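Local coordinates for tyrosine-protein phosphatase YwqE (Bacillus subtilis, PDB 3QY7) that removes phosphate from phosphotyrosine residues of the proteins YwqD, YwqF and Ssb, as a manganese-dependent phosphatase of the PHP-like type, at residues C6-A11 / D60-R65; A54-A59 / L99-Y104. All coordinates share one frame; numbering follows the deposited sequence.

Contact 1. Residues C6-A11 / D60-R65. With FE (Fe (III) ion), chain C.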
# COMPACT_ATOMS: atom_id res chain seq x y z
N CYS A 6 -5.31 -0.22 -2.26
CA CYS A 6 -6.75 -0.49 -2.16
C CYS A 6 -7.22 -1.28 -3.37
O CYS A 6 -6.84 -0.99 -4.51
CB CYS A 6 -7.51 0.83 -2.07
SG CYS A 6 -9.22 0.63 -1.55
N HIS A 7 -8.04 -2.29 -3.13
CA HIS A 7 -8.52 -3.15 -4.19
C HIS A 7 -9.98 -2.85 -4.47
O HIS A 7 -10.86 -3.71 -4.38
CB HIS A 7 -8.23 -4.61 -3.82
CG HIS A 7 -6.78 -4.87 -3.60
ND1 HIS A 7 -5.97 -5.37 -4.60
CD2 HIS A 7 -5.98 -4.63 -2.54
CE1 HIS A 7 -4.73 -5.47 -4.13
NE2 HIS A 7 -4.71 -5.02 -2.90
N ILE A 8 -10.21 -1.58 -4.83
CA ILE A 8 -11.55 -1.05 -5.09
C ILE A 8 -12.02 -1.26 -6.54
O ILE A 8 -13.22 -1.26 -6.79
CB ILE A 8 -11.66 0.44 -4.67
CG1 ILE A 8 -13.13 0.88 -4.57
CG2 ILE A 8 -10.88 1.34 -5.63
CD1 ILE A 8 -13.30 2.23 -3.88
N LEU A 9 -11.09 -1.43 -7.48
CA LEU A 9 -11.48 -1.67 -8.87
C LEU A 9 -12.16 -3.03 -9.01
O LEU A 9 -11.67 -4.03 -8.47
CB LEU A 9 -10.30 -1.54 -9.83
CG LEU A 9 -9.68 -0.15 -9.91
CD1 LEU A 9 -8.48 -0.11 -10.85
CD2 LEU A 9 -10.71 0.95 -10.28
N PRO A 10 -13.29 -3.07 -9.73
CA PRO A 10 -14.08 -4.29 -9.83
C PRO A 10 -13.55 -5.26 -10.87
O PRO A 10 -13.00 -4.84 -11.91
CB PRO A 10 -15.44 -3.77 -10.28
CG PRO A 10 -15.09 -2.59 -11.16
CD PRO A 10 -13.92 -1.94 -10.45
N ALA A 11 -13.72 -6.56 -10.59
CA ALA A 11 -13.41 -7.64 -11.52
C ALA A 11 -11.97 -7.58 -12.02
O ALA A 11 -11.70 -7.77 -13.21
CB ALA A 11 -14.39 -7.64 -12.70
N ASP A 60 -10.99 5.26 -14.49
CA ASP A 60 -11.77 6.30 -15.14
C ASP A 60 -13.26 5.96 -15.05
O ASP A 60 -14.07 6.82 -14.72
CB ASP A 60 -11.35 6.44 -16.61
CG ASP A 60 -10.02 7.18 -16.80
OD1 ASP A 60 -9.53 7.17 -17.95
OD2 ASP A 60 -9.47 7.80 -15.87
N GLN A 61 -13.61 4.71 -15.35
CA GLN A 61 -15.00 4.25 -15.28
C GLN A 61 -15.57 4.34 -13.86
O GLN A 61 -16.72 4.77 -13.68
CB GLN A 61 -15.14 2.81 -15.79
CG GLN A 61 -14.96 2.64 -17.31
CD GLN A 61 -15.82 3.58 -18.14
OE1 GLN A 61 -15.37 4.10 -19.16
NE2 GLN A 61 -17.05 3.82 -17.70
N LEU A 62 -14.78 3.93 -12.86
CA LEU A 62 -15.22 4.03 -11.48
C LEU A 62 -15.43 5.50 -11.09
O LEU A 62 -16.43 5.83 -10.47
CB LEU A 62 -14.29 3.33 -10.50
CG LEU A 62 -14.70 3.38 -9.01
CD1 LEU A 62 -16.15 2.92 -8.75
CD2 LEU A 62 -13.74 2.53 -8.17
N ASN A 63 -14.50 6.38 -11.47
CA ASN A 63 -14.71 7.81 -11.20
C ASN A 63 -16.02 8.36 -11.76
O ASN A 63 -16.73 9.10 -11.08
CB ASN A 63 -13.54 8.66 -11.68
CG ASN A 63 -12.36 8.54 -10.77
OD1 ASN A 63 -12.51 8.46 -9.54
ND2 ASN A 63 -11.17 8.52 -11.35
N LYS A 64 -16.35 7.96 -12.99
CA LYS A 64 -17.62 8.38 -13.60
C LYS A 64 -18.82 7.87 -12.79
O LYS A 64 -19.78 8.61 -12.59
CB LYS A 64 -17.70 7.92 -15.05
CG LYS A 64 -16.79 8.69 -15.99
CD LYS A 64 -17.10 8.38 -17.44
CE LYS A 64 -15.95 8.76 -18.37
NZ LYS A 64 -14.97 7.63 -18.45
N ARG A 65 -18.72 6.66 -12.29
CA ARG A 65 -19.78 6.12 -11.51
C ARG A 65 -19.92 6.79 -10.15
O ARG A 65 -20.98 6.96 -9.66
CB ARG A 65 -19.57 4.64 -11.37
CG ARG A 65 -20.47 4.02 -10.49
CD ARG A 65 -21.32 3.09 -11.13
NE ARG A 65 -22.76 3.40 -10.91
CZ ARG A 65 -23.63 2.54 -10.43
NH1 ARG A 65 -23.29 1.31 -10.15
NH2 ARG A 65 -24.85 2.90 -10.27
FE FE C . -3.21 -5.65 -1.52
O HOH W 1 -2.09 -6.54 -0.31

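Contact 2. Residues A54-A59 / L99-Y104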
# COMPACT_ATOMS: atom_id res chain seq x y z
N ALA A 54 -5.84 -1.07 -18.97
CA ALA A 54 -7.07 -1.57 -18.39
C ALA A 54 -7.29 -0.99 -16.99
O ALA A 54 -8.43 -0.71 -16.61
CB ALA A 54 -7.06 -3.09 -18.33
N VAL A 55 -6.21 -0.84 -16.23
CA VAL A 55 -6.30 -0.22 -14.90
C VAL A 55 -6.74 1.25 -15.01
O VAL A 55 -7.61 1.69 -14.26
CB VAL A 55 -4.98 -0.34 -14.11
CG1 VAL A 55 -5.10 0.41 -12.76
CG2 VAL A 55 -4.65 -1.80 -13.86
N ARG A 56 -6.15 1.99 -15.94
CA ARG A 56 -6.50 3.39 -16.14
C ARG A 56 -7.94 3.51 -16.55
O ARG A 56 -8.69 4.36 -16.03
CB ARG A 56 -5.61 4.04 -17.19
CG ARG A 56 -4.17 4.09 -16.81
CD ARG A 56 -3.43 4.86 -17.87
NE ARG A 56 -1.98 4.78 -17.71
CZ ARG A 56 -1.27 5.47 -16.82
NH1 ARG A 56 0.05 5.33 -16.80
NH2 ARG A 56 -1.86 6.30 -15.95
N GLU A 57 -8.35 2.67 -17.50
CA GLU A 57 -9.75 2.60 -17.94
C GLU A 57 -10.70 2.33 -16.78
O GLU A 57 -11.70 3.03 -16.61
CB GLU A 57 -9.93 1.52 -19.02
CG GLU A 57 -11.36 1.49 -19.58
CD GLU A 57 -11.76 0.22 -20.34
OE1 GLU A 57 -10.89 -0.67 -20.56
OE2 GLU A 57 -12.95 0.12 -20.73
N ALA A 58 -10.38 1.31 -15.97
CA ALA A 58 -11.24 0.93 -14.85
C ALA A 58 -11.36 2.06 -13.82
O ALA A 58 -12.44 2.31 -13.29
CB ALA A 58 -10.72 -0.33 -14.18
N ALA A 59 -10.25 2.74 -13.57
CA ALA A 59 -10.27 3.88 -12.63
C ALA A 59 -11.13 5.00 -13.19
O ALA A 59 -11.94 5.58 -12.46
CB ALA A 59 -8.86 4.35 -12.33
N LEU A 99 2.63 3.99 -8.44
CA LEU A 99 1.48 4.54 -7.73
C LEU A 99 1.20 5.94 -8.27
O LEU A 99 2.03 6.82 -8.15
CB LEU A 99 1.75 4.56 -6.21
CG LEU A 99 1.98 3.18 -5.55
CD1 LEU A 99 2.41 3.36 -4.13
CD2 LEU A 99 0.70 2.31 -5.63
N ASN A 100 0.02 6.12 -8.87
CA ASN A 100 -0.34 7.39 -9.48
C ASN A 100 0.74 7.92 -10.43
O ASN A 100 0.97 9.13 -10.51
CB ASN A 100 -0.68 8.44 -8.41
CG ASN A 100 -1.32 9.67 -9.01
OD1 ASN A 100 -2.08 9.56 -9.96
ND2 ASN A 100 -1.02 10.85 -8.45
N ASP A 101 1.43 7.01 -11.12
CA ASP A 101 2.49 7.39 -12.07
C ASP A 101 3.64 8.18 -11.42
O ASP A 101 4.37 8.89 -12.11
CB ASP A 101 1.89 8.20 -13.24
CG ASP A 101 0.92 7.40 -14.06
OD1 ASP A 101 -0.18 7.93 -14.35
OD2 ASP A 101 1.22 6.23 -14.41
N THR A 102 3.80 8.06 -10.11
CA THR A 102 4.90 8.71 -9.40
C THR A 102 6.13 7.81 -9.33
O THR A 102 6.14 6.73 -9.89
CB THR A 102 4.51 9.06 -7.95
OG1 THR A 102 4.38 7.83 -7.20
CG2 THR A 102 3.21 9.86 -7.92
N LYS A 103 7.15 8.25 -8.60
CA LYS A 103 8.35 7.46 -8.41
C LYS A 103 8.17 6.31 -7.44
O LYS A 103 9.07 5.51 -7.28
CB LYS A 103 9.49 8.34 -7.92
CG LYS A 103 9.41 8.75 -6.46
CD LYS A 103 10.59 9.60 -6.07
CE LYS A 103 10.47 10.98 -6.65
NZ LYS A 103 11.77 11.70 -6.52
N TYR A 104 7.01 6.25 -6.78
CA TYR A 104 6.75 5.21 -5.77
C TYR A 104 6.08 4.01 -6.41
O TYR A 104 5.10 4.14 -7.12
CB TYR A 104 5.88 5.78 -4.65
CG TYR A 104 6.58 6.89 -3.91
CD1 TYR A 104 7.40 6.62 -2.82
CD2 TYR A 104 6.48 8.22 -4.35
CE1 TYR A 104 8.06 7.64 -2.15
CE2 TYR A 104 7.14 9.25 -3.70
CZ TYR A 104 7.93 8.95 -2.60
OH TYR A 104 8.61 9.96 -1.95

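Contact 1. Residues C6-A11 / D60-R65
Leu62 of helix 52-68 packs against Ile8 and Leu9 in a small, buried, wholly apolar contact between that helix and the metal-binding loop that follows strand 2-3. A single methyl does nearly all the work. CD2 of Leu62 lies 4.0 Å from CG2 of Ile8 and equally far from CG1 of the same residue, so it rests on the fork of the isoleucine rather than on its end. Beside the isoleucine it also meets the CD2 methyl of Leu9, again at 4.0 Å. The leucine crosses Ile8 at about a right angle and Leu9 more obliquely. With CG anti to the backbone N (chi1 -179°), its branch is carried out from the helix toward the loop. The backbones stay apart, the nearest CA atoms, of Leu9 and Leu62, being 7.3 Å from each other. Ile37 of strand 36-38 also touches Ile8, while Val75 of strand 74-76 touches Leu62, so the cluster lies against the parallel strands.

One residue before this apolar pair, His7 turns to the metal centre instead. Its NE2 binds the iron at 2.1 Å, and a water coordinates the same ion at 1.9 Å. The metal bond at NE2 and the hydrogen bond between ND1 and Asp13, a second-shell carboxylate, together fix the ring's rotation. His5, Glu80 and Asp194 also bind this iron. The loop thus has a polar, metal-binding part followed at once by two apolar residues that pack on helix 52-68, and His5 with His7 forms the His-X-His motif, just after strand 2-3, that is characteristic of PHP-like TIM-barrel phosphatases.

Contact 2. Residues A54-A59 / L99-Y104
NH1 of Arg56 donates to OD2 of Asp101 over 2.8 Å, and NH2 of the same arginine donates to OD1 of the same aspartate, also over 2.8 Å. This is the end-on, bidentate form of the salt bridge, each terminal nitrogen serving one oxygen, and NE takes no part in it. The two bonds are not equivalent. NH2 meets the syn lone pair of OD1 almost within the guanidinium plane, with a nearly straight N-H...O angle of 169°. NH1 also arrives on the syn side of OD2 but lies above the carboxylate plane, and its bond is more bent, at 153°. The difference goes with a twist: the two flat groups are turned 31° against each other. Arg56 spans the distance with a chain extended from CG to NE, whereas Asp101 points its CB toward the helix. Asp101 is exposed, so solvent probably screens part of the attraction.

The aspartate is presented by a beta turn whose central residues, Asn100 and Asp101, are both left-handed, close to type I'. It is closed by the backbone bond from Thr102 N to Leu99 O at 2.9 Å. Leu99 O is gripped a second time, by Thr102 OG1 at 2.7 Å, within the carbonyl plane. That hydroxyl oxygen in turn accepts from Tyr104 N at 3.1 Å, while Leu99 N bonds to Tyr104 O. Leu99 and Tyr104 both pack on Leu231 of helix 219-232.

What results is a surface salt bridge tying helix 52-68 to the loop that enters strand 104-108 of the barrel, with an ST turn at Thr102 leading into the strand's first residue, Tyr104.

In the fold
Helix 52-68 serves both contacts: its later turns hold Leu62 of contact 1 and its earlier turns Arg56 of contact 2, with centres about 12 Å apart. The two also touch directly, through Leu9, whose CD1 lies 3.9 Å from CG1 of Val55 and whose CD2 is 3.7 Å from O of Ala58. Each contacted loop has a tie to the metals: residues 6-11 include His7, an iron ligand, and residues 99-104 run into strand 104-108, which ends at Glu108, a ligand of the second iron. Glu80 binds both irons and so connects the site of His7 to that of Glu108, while the side chain of Leu9 lies about 11 Å from the magnesium.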